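Local atomic coordinates of glycoside Hydrolase (Bacteroides plebeius, PDB entry 5T3B), a protein that probably hydrolyses glycosidic bonds in polysaccharides, as a glycoside hydrolase of family 50 from a subfamily enriched in human gut Bacteroidetes. Residues Gly223-Cys228 / Tyr315-Asn320; Ser194-Phe199 / Leu214-Val219; Tyr231-Ala236 / Ala324-Glu329; Val219-Trp224 / Lys274-Tyr279; Leu247-Asp252 / Pro328-Leu333. All blocks are in the same frame, centred on the assembly; numbering follows the deposited sequence.

Overall arrangement
Helices 195-203, 224-232 and 300-324 pack together, and the five contacts are spread over them and their connecting loops, interaction 4 bringing in helix 277-288 as well. Interactions 1, 2 and 5 are buried, interaction 4 is partly buried and interaction 3 lies at the surface. Interactions 1 and 3 both use helix 224-232: the first packs it on helix 300-324 through apolar atoms and waters, the second ties its C-terminal end to the loop that leaves helix 300-324 by direct hydrogen bonds. Interaction 2 is mainly aliphatic and shares Val219 with interaction 4, where a proline-tyrosine pair and a helix cap dominate. Nearest the centre of the chain, interaction 5 joins backbone to backbone, and its Ser251 and Asp252 touch the start of helix 195-203.

Interaction 1 of 5, residues Gly223-Cys228 / Tyr315-Asn320; sequences GWDEWC and YSAIKN
This is a buried helix-helix contact, in which Trp224 and Cys228, from the first turn and a half of helix 224-232, pack on Ala317 and Ile318 of helix 300-324. The two short axes approach to 8.5 Å and cross at -34°, with only the Ala317 methyl between the partner helix and the indole. Its CB lies 3.2 Å from Trp224 NE1, while Asp225 OD1 comes to 3.5 Å of the same Ala317 CB. The indole N-H itself is bonded to Lys313 O, one turn earlier, a direct polar tie between the helices. With SG beside its own backbone N (chi1 -73°), Cys228 sets its sulfur over one face of the Trp224 ring, toward the rim, and also 3.8 Å from Ile318 CG1. On the Asp225 side a water donates to Asp225 O and to Ala317 O, 2.8 Å from each. A second water donates to the Asp225 carboxylate and, weakly, to Ser316 OG. Dispersion thus holds the inner side, whereas the facing residues of the outer side are joined through solvent.

Interaction 2 of 5, residues Ser194-Phe199 / Leu214-Val219; sequences SFLAEF and LKIGLV
Leu196 drives its forked end into the backbone and side chains of the 3-10 segment 215-219, and there the packing is closest. Its CD2 lies 3.7 Å from Lys215 O and also faces Leu218 CB and Val219 CG1, while its CD1 meets Ile216 CD1 at 4.2 Å. In return, Leu218 CD1 comes to 3.5 Å of Leu196 O. One turn on, Phe199 and Leu218 lie side by side, pointing opposite ways, with Phe199 CE2 3.6 Å from Leu218 O. The arrangement folds the chain back on itself: the loop after helix 195-203 returns as a 3-10 helical segment against that helix's first residues, shortly before helix 224-232 begins. Tyr314 of helix 300-324 also touches Leu196 and Val219. The partly exposed side is looser and wetter. Lys215 CG lies between its backbone N and carbonyl carbon (chi1 68°), and the chain then runs extended across Leu196, CD 4.0 Å from Leu196 CB. Its tip reaches the helix through a water, 2.9 Å from Lys215 NZ, that also accepts from Ala197 N.

Interaction 3 of 5, residues Tyr231-Ala236 / Ala324-Glu329; sequences YLNSDA and ASKDPE
Lys326 runs across the amide of Asn233 and touches it at nearly every step. Its CB is 3.6 Å from Asn233 OD1 and its CG nearer, 3.3 Å from the same oxygen. CD and CE then pass the amide carbon, CE lying 3.7 Å from Asn233 CG. From CG onward the chain is fully extended (chi3 -173°, chi4 178°), which carries NZ to Asn233 O for a 3.0 Å hydrogen bond on a lone pair in the carbonyl plane. Meanwhile the backbone Lys326 N donates to Asn233 OD1 over 2.9 Å, so one asparagine is gripped through both its carbonyl oxygens. The other end of that amide, Asn233 ND2, gives a hydrogen to a water that donates to Ala324 O. Ser325 OG accepts from Asp327 N, an ST turn that shapes the loop, and is also bonded to Val322 O. At the surface, the contact clips the C-terminal end of helix 224-232 to the loop leaving helix 300-324, and Leu232 turns inward onto Ala321 and Val322 of that helix.

Interaction 4 of 5, residues Val219-Trp224 / Lys274-Tyr279; sequences VFYDGW and KQDPAY
Tyr221 presents one face of its ring to Pro277, whose CD sits 3.9 Å from the ring centroid and 19° off the normal, a CH-pi contact. The Phe220 ring carries Val219 CG2 on one face, toward its rim, and Ala278 CA approaches it obliquely. The Asp276 carboxylate stands nearly perpendicular to the Tyr221 ring, the planes 84° apart. Tyr221 OH lies 2.6 Å from Asp276 OD1, a weak hydrogen bond whose proton is not settled, since Asp276 OD2 is also near. The same OD1 takes the hydrogen of Ala278 N at 2.9 Å, on its anti side, 23° out of the carboxylate plane: Asp276 is the N-cap of helix 277-288. One carboxylate oxygen thus caps the helix and meets the tyrosine. Alongside, Pro277 CB rests 3.6 Å from Phe220 O and 3.7 Å from Tyr221 CD1. Beyond Tyr221 the chain makes a type II turn to Trp224, with Gly223 at its third position, its positive phi suiting glycine. The contact therefore joins the first turn of helix 277-288 to the loop between helices 195-203 and 224-232; Phe199 touches Tyr221, and Cys310 and Lys313 of helix 300-324 touch Phe220.

Interaction 5 of 5, residues Leu247-Asp252 / Pro328-Leu333; sequences LGFFSD and PELLYL. With EDO (1,2-ethanediol), chain M.
Phe249 and Tyr332 are joined by a single parallel bridge, in which Phe249 N donates to Leu331 O (3.0 Å) and Phe249 O accepts from Leu333 N (2.8 Å). Next to it, Gly248 CA comes to 3.1 Å of Leu331 O, an approach that leaves no room for a side chain on that side. The Phe249 side chain is wedged in above its own backbone (chi1 72°), which folds the ring back over the partner chain. One face then receives Tyr332 CD1, 3.6 Å from Phe249 CZ; the planes are 26° apart, but the rings are offset, with little overlap. Phe249 CD1 also meets Leu330 CD2 at 3.7 Å. Across the bridge Phe250 CE1 rests 3.6 Å from Leu333 CB. Farther along, Ser251 OG and Tyr332 OH are hydrogen-bonded at 2.7 Å, and Ser251 OG has a second partner in Tyr314 OH. Phe250 also bonds backbone to Pro191 and Phe193, beyond strand 188-190, consistent with neighbouring strands in the wall of a (beta/alpha)8 barrel, as in GH50 relatives.

Interaction 1 of 5, residues Gly223-Cys228 / Tyr315-Asn320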
# COMPACT_ATOMS: atom_id res chain seq x y z
N GLY A 223 4.05 8.09 27.79
CA GLY A 223 5.31 7.92 27.12
C GLY A 223 5.25 7.60 25.63
O GLY A 223 6.29 7.45 25.01
N TRP A 224 4.04 7.55 25.07
CA TRP A 224 3.88 7.19 23.63
C TRP A 224 4.69 8.18 22.74
O TRP A 224 5.48 7.75 21.90
CB TRP A 224 2.42 7.14 23.27
CG TRP A 224 2.14 7.12 21.83
CD1 TRP A 224 1.51 8.10 21.14
CD2 TRP A 224 2.47 6.11 20.83
NE1 TRP A 224 1.39 7.78 19.81
CE2 TRP A 224 2.00 6.57 19.59
CE3 TRP A 224 3.10 4.88 20.88
CZ2 TRP A 224 2.16 5.83 18.42
CZ3 TRP A 224 3.25 4.16 19.73
CH2 TRP A 224 2.80 4.64 18.53
N ASP A 225 4.43 9.48 22.92
CA ASP A 225 5.07 10.44 22.02
C ASP A 225 6.61 10.38 22.14
O ASP A 225 7.32 10.42 21.13
CB ASP A 225 4.64 11.88 22.31
CG ASP A 225 3.26 12.25 21.89
OD1 ASP A 225 2.54 11.50 21.33
OD2 ASP A 225 2.79 13.39 22.30
N GLU A 226 7.09 10.32 23.38
CA GLU A 226 8.50 10.25 23.59
C GLU A 226 9.16 8.97 23.07
O GLU A 226 10.28 8.97 22.54
CB GLU A 226 8.87 10.44 25.07
CG GLU A 226 10.35 10.47 25.37
CD GLU A 226 11.22 11.43 24.53
OE1 GLU A 226 10.77 12.57 24.18
OE2 GLU A 226 12.37 10.98 24.19
N TRP A 227 8.45 7.86 23.26
CA TRP A 227 8.94 6.59 22.81
C TRP A 227 9.10 6.62 21.25
O TRP A 227 10.11 6.16 20.71
CB TRP A 227 8.04 5.42 23.24
CG TRP A 227 8.51 4.13 22.65
CD1 TRP A 227 9.45 3.31 23.15
CD2 TRP A 227 8.15 3.59 21.40
NE1 TRP A 227 9.68 2.27 22.32
CE2 TRP A 227 8.91 2.44 21.22
CE3 TRP A 227 7.26 3.96 20.42
CZ2 TRP A 227 8.83 1.67 20.03
CZ3 TRP A 227 7.17 3.18 19.24
CH2 TRP A 227 7.97 2.08 19.06
N CYS A 228 8.12 7.21 20.56
CA CYS A 228 8.27 7.29 19.12
C CYS A 228 9.55 8.02 18.72
O CYS A 228 10.26 7.65 17.77
CB CYS A 228 7.00 7.94 18.49
SG CYS A 228 5.55 6.94 18.46
N TYR A 315 -0.63 9.04 14.41
CA TYR A 315 0.12 9.57 13.29
C TYR A 315 0.94 10.80 13.67
O TYR A 315 2.08 10.95 13.18
CB TYR A 315 -0.81 9.90 12.14
CG TYR A 315 -1.44 8.71 11.41
CD1 TYR A 315 -0.67 7.64 10.94
CD2 TYR A 315 -2.80 8.69 11.19
CE1 TYR A 315 -1.28 6.64 10.21
CE2 TYR A 315 -3.39 7.69 10.45
CZ TYR A 315 -2.62 6.66 9.99
OH TYR A 315 -3.25 5.64 9.25
N SER A 316 0.42 11.66 14.53
CA SER A 316 1.16 12.82 14.88
C SER A 316 2.40 12.49 15.68
O SER A 316 3.47 13.09 15.46
CB SER A 316 0.25 13.81 15.60
OG SER A 316 -0.11 13.31 16.90
N ALA A 317 2.32 11.50 16.57
CA ALA A 317 3.50 11.10 17.31
C ALA A 317 4.62 10.64 16.38
O ALA A 317 5.79 10.91 16.60
CB ALA A 317 3.18 9.97 18.28
N ILE A 318 4.25 9.87 15.35
CA ILE A 318 5.24 9.31 14.47
C ILE A 318 5.84 10.39 13.54
O ILE A 318 7.03 10.48 13.35
CB ILE A 318 4.65 8.10 13.74
CG1 ILE A 318 4.34 7.01 14.82
CG2 ILE A 318 5.65 7.59 12.69
CD1 ILE A 318 3.44 5.90 14.32
N LYS A 319 4.97 11.23 12.96
CA LYS A 319 5.47 12.30 12.16
C LYS A 319 6.38 13.25 12.97
O LYS A 319 7.46 13.66 12.50
CB LYS A 319 4.36 13.07 11.47
CG LYS A 319 4.82 14.17 10.54
CD LYS A 319 5.73 13.66 9.40
CE LYS A 319 5.95 14.72 8.34
NZ LYS A 319 4.86 14.68 7.35
N ASN A 320 5.94 13.59 14.17
CA ASN A 320 6.76 14.47 15.05
C ASN A 320 8.09 13.80 15.40
O ASN A 320 9.11 14.43 15.53
CB ASN A 320 5.96 14.91 16.25
CG ASN A 320 4.87 15.88 15.82
OD1 ASN A 320 5.06 16.64 14.89
ND2 ASN A 320 3.75 15.92 16.53
O HOH W 1 6.60 12.08 18.97
O HOH W 2 0.53 12.09 19.93

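Interaction 2 of 5, residues Ser194-Phe199 / Leu214-Val219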
# COMPACT_ATOMS: atom_id res chain seq x y z
N SER A 194 6.37 -2.27 13.31
CA SER A 194 5.25 -2.60 14.20
C SER A 194 5.33 -1.70 15.44
O SER A 194 5.70 -2.15 16.53
CB SER A 194 5.31 -4.07 14.59
OG SER A 194 5.20 -4.90 13.46
N PHE A 195 5.02 -0.41 15.27
CA PHE A 195 5.28 0.54 16.34
C PHE A 195 4.48 0.22 17.62
O PHE A 195 5.02 0.31 18.73
CB PHE A 195 4.97 1.97 15.91
CG PHE A 195 6.08 2.69 15.21
CD1 PHE A 195 6.82 2.12 14.20
CD2 PHE A 195 6.39 4.01 15.55
CE1 PHE A 195 7.81 2.81 13.52
CE2 PHE A 195 7.40 4.67 14.92
CZ PHE A 195 8.07 4.12 13.85
N LEU A 196 3.20 -0.11 17.49
CA LEU A 196 2.41 -0.29 18.70
C LEU A 196 2.92 -1.47 19.54
O LEU A 196 3.06 -1.38 20.77
CB LEU A 196 0.93 -0.44 18.34
CG LEU A 196 0.30 0.85 17.81
CD1 LEU A 196 -0.97 0.56 17.06
CD2 LEU A 196 0.04 1.84 18.92
N ALA A 197 3.23 -2.58 18.86
CA ALA A 197 3.81 -3.75 19.52
C ALA A 197 5.12 -3.44 20.14
O ALA A 197 5.43 -3.91 21.26
CB ALA A 197 3.89 -4.93 18.58
N GLU A 198 5.99 -2.68 19.43
CA GLU A 198 7.29 -2.38 19.98
C GLU A 198 7.17 -1.48 21.23
O GLU A 198 7.97 -1.60 22.18
CB GLU A 198 8.21 -1.79 18.92
CG GLU A 198 8.63 -2.86 17.93
CD GLU A 198 9.55 -3.95 18.48
OE1 GLU A 198 10.10 -3.79 19.50
OE2 GLU A 198 9.74 -4.98 17.83
N PHE A 199 6.24 -0.52 21.19
CA PHE A 199 6.00 0.32 22.37
C PHE A 199 5.58 -0.54 23.57
O PHE A 199 6.12 -0.40 24.68
CB PHE A 199 4.91 1.37 22.04
CG PHE A 199 4.46 2.17 23.23
CD1 PHE A 199 5.27 3.18 23.74
CD2 PHE A 199 3.22 2.02 23.73
CE1 PHE A 199 4.84 3.93 24.80
CE2 PHE A 199 2.80 2.79 24.78
CZ PHE A 199 3.62 3.73 25.31
N LEU A 214 -7.22 -4.09 20.41
CA LEU A 214 -7.32 -2.78 21.03
C LEU A 214 -5.98 -2.05 21.14
O LEU A 214 -5.87 -1.06 21.84
CB LEU A 214 -7.99 -2.89 22.41
CG LEU A 214 -9.37 -3.52 22.41
CD1 LEU A 214 -9.98 -3.51 23.82
CD2 LEU A 214 -10.34 -3.00 21.35
N LYS A 215 -4.97 -2.52 20.42
CA LYS A 215 -3.65 -1.96 20.57
C LYS A 215 -3.52 -0.48 20.22
O LYS A 215 -2.67 0.19 20.76
CB LYS A 215 -2.60 -2.78 19.86
CG LYS A 215 -2.69 -2.76 18.36
CD LYS A 215 -1.51 -3.54 17.80
CE LYS A 215 -1.43 -3.51 16.37
NZ LYS A 215 -0.35 -4.59 16.15
N ILE A 216 -4.41 0.04 19.37
CA ILE A 216 -4.36 1.43 19.11
C ILE A 216 -4.57 2.27 20.39
O ILE A 216 -4.11 3.41 20.47
CB ILE A 216 -5.40 1.86 18.05
CG1 ILE A 216 -5.17 3.31 17.56
CG2 ILE A 216 -6.79 1.64 18.50
CD1 ILE A 216 -3.83 3.58 16.92
N GLY A 217 -5.21 1.72 21.41
CA GLY A 217 -5.37 2.42 22.65
C GLY A 217 -4.09 2.73 23.40
O GLY A 217 -4.07 3.57 24.32
N LEU A 218 -2.99 2.10 22.98
CA LEU A 218 -1.69 2.41 23.54
C LEU A 218 -1.23 3.86 23.32
O LEU A 218 -0.40 4.39 24.07
CB LEU A 218 -0.64 1.47 23.00
CG LEU A 218 -0.75 0.03 23.45
CD1 LEU A 218 0.11 -0.88 22.60
CD2 LEU A 218 -0.45 -0.15 24.93
N VAL A 219 -1.86 4.54 22.34
CA VAL A 219 -1.49 5.93 22.12
C VAL A 219 -1.89 6.85 23.29
O VAL A 219 -1.35 7.94 23.39
CB VAL A 219 -2.10 6.50 20.84
CG1 VAL A 219 -1.67 5.70 19.64
CG2 VAL A 219 -3.63 6.59 20.88
O HOH W 3 2.15 -3.16 16.25

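Interaction 3 of 5, residues Tyr231-Ala236 / Ala324-Glu329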
# COMPACT_ATOMS: atom_id res chain seq x y z
N TYR A 231 12.45 5.77 19.24
CA TYR A 231 12.50 4.65 18.30
C TYR A 231 13.03 5.12 16.96
O TYR A 231 13.86 4.45 16.36
CB TYR A 231 11.11 4.03 18.19
CG TYR A 231 11.12 2.68 17.49
CD1 TYR A 231 11.85 1.61 17.98
CD2 TYR A 231 10.34 2.46 16.36
CE1 TYR A 231 11.82 0.34 17.36
CE2 TYR A 231 10.32 1.23 15.72
CZ TYR A 231 11.03 0.18 16.22
OH TYR A 231 11.01 -1.04 15.62
N LEU A 232 12.61 6.28 16.48
CA LEU A 232 13.14 6.81 15.23
C LEU A 232 14.63 7.03 15.22
O LEU A 232 15.24 6.91 14.19
CB LEU A 232 12.47 8.12 14.80
CG LEU A 232 11.29 7.98 13.81
CD1 LEU A 232 11.79 7.59 12.43
CD2 LEU A 232 10.20 7.05 14.29
N ASN A 233 15.16 7.35 16.40
CA ASN A 233 16.60 7.55 16.56
C ASN A 233 17.40 6.31 16.94
O ASN A 233 18.61 6.38 17.12
CB ASN A 233 16.85 8.74 17.50
CG ASN A 233 16.92 10.04 16.77
OD1 ASN A 233 16.80 10.12 15.55
ND2 ASN A 233 17.11 11.11 17.54
N SER A 234 16.72 5.16 17.01
CA SER A 234 17.34 3.95 17.43
C SER A 234 17.94 3.18 16.28
O SER A 234 17.75 3.50 15.10
CB SER A 234 16.30 3.09 18.15
OG SER A 234 15.47 2.41 17.24
N ASP A 235 18.56 2.05 16.63
CA ASP A 235 19.16 1.16 15.65
C ASP A 235 18.13 0.54 14.71
O ASP A 235 18.47 0.07 13.61
CB ASP A 235 19.99 0.04 16.35
CG ASP A 235 21.30 0.52 16.98
OD1 ASP A 235 21.81 1.63 16.64
OD2 ASP A 235 21.86 -0.27 17.82
N ALA A 236 16.86 0.58 15.09
CA ALA A 236 15.81 0.03 14.17
C ALA A 236 15.74 0.79 12.84
O ALA A 236 15.37 0.21 11.81
CB ALA A 236 14.49 0.10 14.89
N ALA A 324 11.78 15.32 14.53
CA ALA A 324 12.79 15.51 15.59
C ALA A 324 14.03 14.65 15.49
O ALA A 324 14.97 14.78 16.30
CB ALA A 324 12.15 15.28 16.97
N SER A 325 14.05 13.75 14.52
CA SER A 325 15.05 12.71 14.42
C SER A 325 16.32 13.16 13.75
O SER A 325 16.39 14.26 13.22
CB SER A 325 14.49 11.50 13.65
OG SER A 325 14.42 11.76 12.23
N LYS A 326 17.25 12.22 13.63
CA LYS A 326 18.46 12.37 12.85
C LYS A 326 18.22 12.42 11.34
O LYS A 326 19.16 12.69 10.59
CB LYS A 326 19.36 11.17 13.17
CG LYS A 326 19.83 11.10 14.62
CD LYS A 326 20.30 9.66 14.98
CE LYS A 326 20.61 9.51 16.45
NZ LYS A 326 20.99 8.09 16.65
N ASP A 327 16.99 12.19 10.89
CA ASP A 327 16.68 12.27 9.43
C ASP A 327 15.24 12.79 9.21
O ASP A 327 14.32 12.00 8.93
CB ASP A 327 16.90 10.97 8.70
CG ASP A 327 16.56 11.09 7.23
OD1 ASP A 327 16.38 12.26 6.73
OD2 ASP A 327 16.40 10.05 6.57
N PRO A 328 15.03 14.09 9.31
CA PRO A 328 13.69 14.61 9.11
C PRO A 328 13.13 14.50 7.70
O PRO A 328 11.97 14.78 7.47
CB PRO A 328 13.80 16.08 9.50
CG PRO A 328 15.06 16.20 10.21
CD PRO A 328 15.99 15.11 9.79
N GLU A 329 13.95 14.09 6.71
CA GLU A 329 13.53 13.96 5.35
C GLU A 329 13.06 12.55 4.98
O GLU A 329 12.60 12.36 3.84
CB GLU A 329 14.62 14.39 4.36
CG GLU A 329 14.90 15.89 4.36
CD GLU A 329 16.11 16.18 3.52
OE1 GLU A 329 15.96 16.44 2.28
OE2 GLU A 329 17.26 16.06 4.09
O HOH W 4 17.51 13.87 16.72

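Interaction 4 of 5, residues Val219-Trp224 / Lys274-Tyr279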
# COMPACT_ATOMS: atom_id res chain seq x y z
N VAL A 219 -1.86 4.54 22.34
CA VAL A 219 -1.49 5.93 22.12
C VAL A 219 -1.89 6.85 23.29
O VAL A 219 -1.35 7.94 23.39
CB VAL A 219 -2.10 6.50 20.84
CG1 VAL A 219 -1.67 5.70 19.64
CG2 VAL A 219 -3.63 6.59 20.88
N PHE A 220 -2.72 6.36 24.19
CA PHE A 220 -3.09 7.12 25.37
C PHE A 220 -2.23 6.83 26.56
O PHE A 220 -2.42 7.45 27.63
CB PHE A 220 -4.55 6.85 25.72
CG PHE A 220 -5.51 7.22 24.61
CD1 PHE A 220 -5.75 8.56 24.32
CD2 PHE A 220 -6.16 6.25 23.85
CE1 PHE A 220 -6.60 8.92 23.32
CE2 PHE A 220 -7.01 6.62 22.83
CZ PHE A 220 -7.24 7.96 22.58
N TYR A 221 -1.31 5.87 26.43
CA TYR A 221 -0.47 5.49 27.56
C TYR A 221 0.67 6.47 27.74
O TYR A 221 1.16 7.08 26.77
CB TYR A 221 0.04 4.06 27.36
CG TYR A 221 -0.95 2.96 27.61
CD1 TYR A 221 -2.20 2.94 27.04
CD2 TYR A 221 -0.61 1.91 28.47
CE1 TYR A 221 -3.11 1.90 27.29
CE2 TYR A 221 -1.50 0.89 28.75
CZ TYR A 221 -2.74 0.86 28.15
OH TYR A 221 -3.65 -0.12 28.39
N ASP A 222 1.12 6.56 29.00
CA ASP A 222 2.23 7.45 29.29
C ASP A 222 3.44 7.07 28.41
O ASP A 222 3.80 5.91 28.30
CB ASP A 222 2.62 7.36 30.74
CG ASP A 222 1.63 8.14 31.68
OD1 ASP A 222 0.60 8.73 31.23
OD2 ASP A 222 1.90 8.22 32.87
N GLY A 223 4.05 8.09 27.79
CA GLY A 223 5.31 7.92 27.12
C GLY A 223 5.25 7.60 25.63
O GLY A 223 6.29 7.45 25.01
N TRP A 224 4.04 7.55 25.07
CA TRP A 224 3.88 7.19 23.63
C TRP A 224 4.69 8.18 22.74
O TRP A 224 5.48 7.75 21.90
CB TRP A 224 2.42 7.14 23.27
CG TRP A 224 2.14 7.12 21.83
CD1 TRP A 224 1.51 8.10 21.14
CD2 TRP A 224 2.47 6.11 20.83
NE1 TRP A 224 1.39 7.78 19.81
CE2 TRP A 224 2.00 6.57 19.59
CE3 TRP A 224 3.10 4.88 20.88
CZ2 TRP A 224 2.16 5.83 18.42
CZ3 TRP A 224 3.25 4.16 19.73
CH2 TRP A 224 2.80 4.64 18.53
N LYS A 274 -10.84 -0.31 34.67
CA LYS A 274 -11.16 1.09 34.41
C LYS A 274 -9.96 2.05 34.68
O LYS A 274 -10.06 3.25 34.47
CB LYS A 274 -12.42 1.52 35.17
CG LYS A 274 -13.71 0.72 34.94
CD LYS A 274 -14.04 0.40 33.49
CE LYS A 274 -15.35 -0.37 33.25
NZ LYS A 274 -15.65 -0.68 31.81
N GLN A 275 -8.84 1.54 35.17
CA GLN A 275 -7.61 2.29 35.26
C GLN A 275 -6.83 2.28 33.89
O GLN A 275 -5.81 2.92 33.73
CB GLN A 275 -6.66 1.67 36.34
CG GLN A 275 -7.26 1.59 37.72
CD GLN A 275 -7.93 2.86 38.00
OE1 GLN A 275 -9.18 2.94 38.19
NE2 GLN A 275 -7.15 3.92 37.96
N ASP A 276 -7.28 1.47 32.93
CA ASP A 276 -6.63 1.41 31.62
C ASP A 276 -6.72 2.79 30.95
O ASP A 276 -7.84 3.27 30.77
CB ASP A 276 -7.31 0.35 30.78
CG ASP A 276 -6.51 -0.06 29.55
OD1 ASP A 276 -6.03 0.84 28.81
OD2 ASP A 276 -6.41 -1.30 29.32
N PRO A 277 -5.57 3.39 30.53
CA PRO A 277 -5.64 4.67 29.82
C PRO A 277 -6.61 4.68 28.61
O PRO A 277 -7.19 5.73 28.30
CB PRO A 277 -4.20 4.96 29.43
CG PRO A 277 -3.43 4.29 30.58
CD PRO A 277 -4.18 3.01 30.77
N ALA A 278 -6.74 3.54 27.93
CA ALA A 278 -7.68 3.45 26.80
C ALA A 278 -9.13 3.60 27.25
O ALA A 278 -9.89 4.32 26.58
CB ALA A 278 -7.50 2.14 26.05
N TYR A 279 -9.50 2.97 28.38
CA TYR A 279 -10.81 3.18 28.92
C TYR A 279 -10.98 4.65 29.32
O TYR A 279 -12.00 5.30 29.01
CB TYR A 279 -11.05 2.26 30.15
CG TYR A 279 -12.34 2.74 30.81
CD1 TYR A 279 -13.59 2.40 30.26
CD2 TYR A 279 -12.31 3.59 31.91
CE1 TYR A 279 -14.76 2.90 30.76
CE2 TYR A 279 -13.49 4.10 32.43
CZ TYR A 279 -14.71 3.75 31.86
OH TYR A 279 -15.87 4.26 32.36

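Interaction 5 of 5, residues Leu247-Asp252 / Pro328-Leu333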
# COMPACT_ATOMS: atom_id res chain seq x y z
N LEU A 247 12.43 4.61 -0.02
CA LEU A 247 11.26 5.36 -0.43
C LEU A 247 10.61 6.02 0.79
O LEU A 247 10.17 7.16 0.74
CB LEU A 247 10.28 4.44 -1.16
CG LEU A 247 9.00 4.97 -1.68
CD1 LEU A 247 9.28 6.07 -2.70
CD2 LEU A 247 8.21 3.86 -2.32
N GLY A 248 10.50 5.29 1.89
CA GLY A 248 9.88 5.72 3.12
C GLY A 248 9.62 4.52 3.96
O GLY A 248 10.13 3.45 3.72
N PHE A 249 8.79 4.69 5.03
CA PHE A 249 8.48 3.54 5.91
C PHE A 249 7.03 3.52 6.31
O PHE A 249 6.35 4.54 6.35
CB PHE A 249 9.36 3.54 7.17
CG PHE A 249 9.00 4.63 8.19
CD1 PHE A 249 9.43 5.94 8.00
CD2 PHE A 249 8.29 4.32 9.31
CE1 PHE A 249 9.11 6.92 8.89
CE2 PHE A 249 7.99 5.29 10.21
CZ PHE A 249 8.36 6.61 9.99
N PHE A 250 6.58 2.32 6.66
CA PHE A 250 5.27 2.11 7.23
C PHE A 250 5.45 1.82 8.71
O PHE A 250 6.35 1.07 9.09
CB PHE A 250 4.55 0.92 6.60
CG PHE A 250 4.58 0.97 5.10
CD1 PHE A 250 3.73 1.82 4.39
CD2 PHE A 250 5.50 0.21 4.39
CE1 PHE A 250 3.82 1.90 3.04
CE2 PHE A 250 5.61 0.31 3.03
CZ PHE A 250 4.77 1.13 2.35
N SER A 251 4.59 2.36 9.57
CA SER A 251 4.76 2.20 11.03
C SER A 251 4.01 0.98 11.62
O SER A 251 4.22 0.65 12.78
CB SER A 251 4.34 3.47 11.74
OG SER A 251 3.01 3.78 11.46
N ASP A 252 3.05 0.44 10.86
CA ASP A 252 2.18 -0.63 11.28
C ASP A 252 1.47 -1.11 10.04
O ASP A 252 1.68 -0.60 8.93
CB ASP A 252 1.24 -0.19 12.40
CG ASP A 252 1.76 -0.41 13.79
OD1 ASP A 252 2.10 -1.54 14.14
OD2 ASP A 252 1.82 0.55 14.65
N PRO A 328 15.03 14.09 9.31
CA PRO A 328 13.69 14.61 9.11
C PRO A 328 13.13 14.50 7.70
O PRO A 328 11.97 14.78 7.47
CB PRO A 328 13.80 16.08 9.50
CG PRO A 328 15.06 16.20 10.21
CD PRO A 328 15.99 15.11 9.79
N GLU A 329 13.95 14.09 6.71
CA GLU A 329 13.53 13.96 5.35
C GLU A 329 13.06 12.55 4.98
O GLU A 329 12.60 12.36 3.84
CB GLU A 329 14.62 14.39 4.36
CG GLU A 329 14.90 15.89 4.36
CD GLU A 329 16.11 16.18 3.52
OE1 GLU A 329 15.96 16.44 2.28
OE2 GLU A 329 17.26 16.06 4.09
N LEU A 330 13.09 11.59 5.93
CA LEU A 330 12.57 10.24 5.68
C LEU A 330 11.06 10.36 5.52
O LEU A 330 10.41 10.90 6.42
CB LEU A 330 12.93 9.36 6.84
CG LEU A 330 12.56 7.90 6.73
CD1 LEU A 330 13.25 7.24 5.53
CD2 LEU A 330 12.89 7.18 8.03
N LEU A 331 10.48 9.79 4.47
CA LEU A 331 9.04 9.84 4.28
C LEU A 331 8.32 8.83 5.16
O LEU A 331 8.66 7.65 5.21
CB LEU A 331 8.64 9.62 2.83
CG LEU A 331 9.18 10.62 1.81
CD1 LEU A 331 8.63 10.32 0.43
CD2 LEU A 331 8.84 12.04 2.24
N TYR A 332 7.22 9.33 5.76
CA TYR A 332 6.33 8.52 6.54
C TYR A 332 5.13 8.15 5.67
O TYR A 332 4.35 9.00 5.26
CB TYR A 332 5.91 9.21 7.81
CG TYR A 332 4.96 8.44 8.67
CD1 TYR A 332 5.02 7.05 8.77
CD2 TYR A 332 3.97 9.09 9.35
CE1 TYR A 332 4.12 6.33 9.56
CE2 TYR A 332 3.08 8.42 10.15
CZ TYR A 332 3.13 7.04 10.25
OH TYR A 332 2.23 6.34 10.98
N LEU A 333 5.00 6.84 5.41
CA LEU A 333 3.98 6.32 4.46
C LEU A 333 2.81 5.68 5.19
O LEU A 333 2.03 4.99 4.53
CB LEU A 333 4.63 5.34 3.51
CG LEU A 333 5.89 5.80 2.79
CD1 LEU A 333 6.48 4.68 1.95
CD2 LEU A 333 5.67 7.02 1.93
C1 EDO M . 10.07 13.78 5.75
O1 EDO M . 9.01 13.27 6.59
C2 EDO M . 9.81 15.26 5.35
O2 EDO M . 8.46 15.15 4.84
O HOH W 5 12.06 8.44 2.49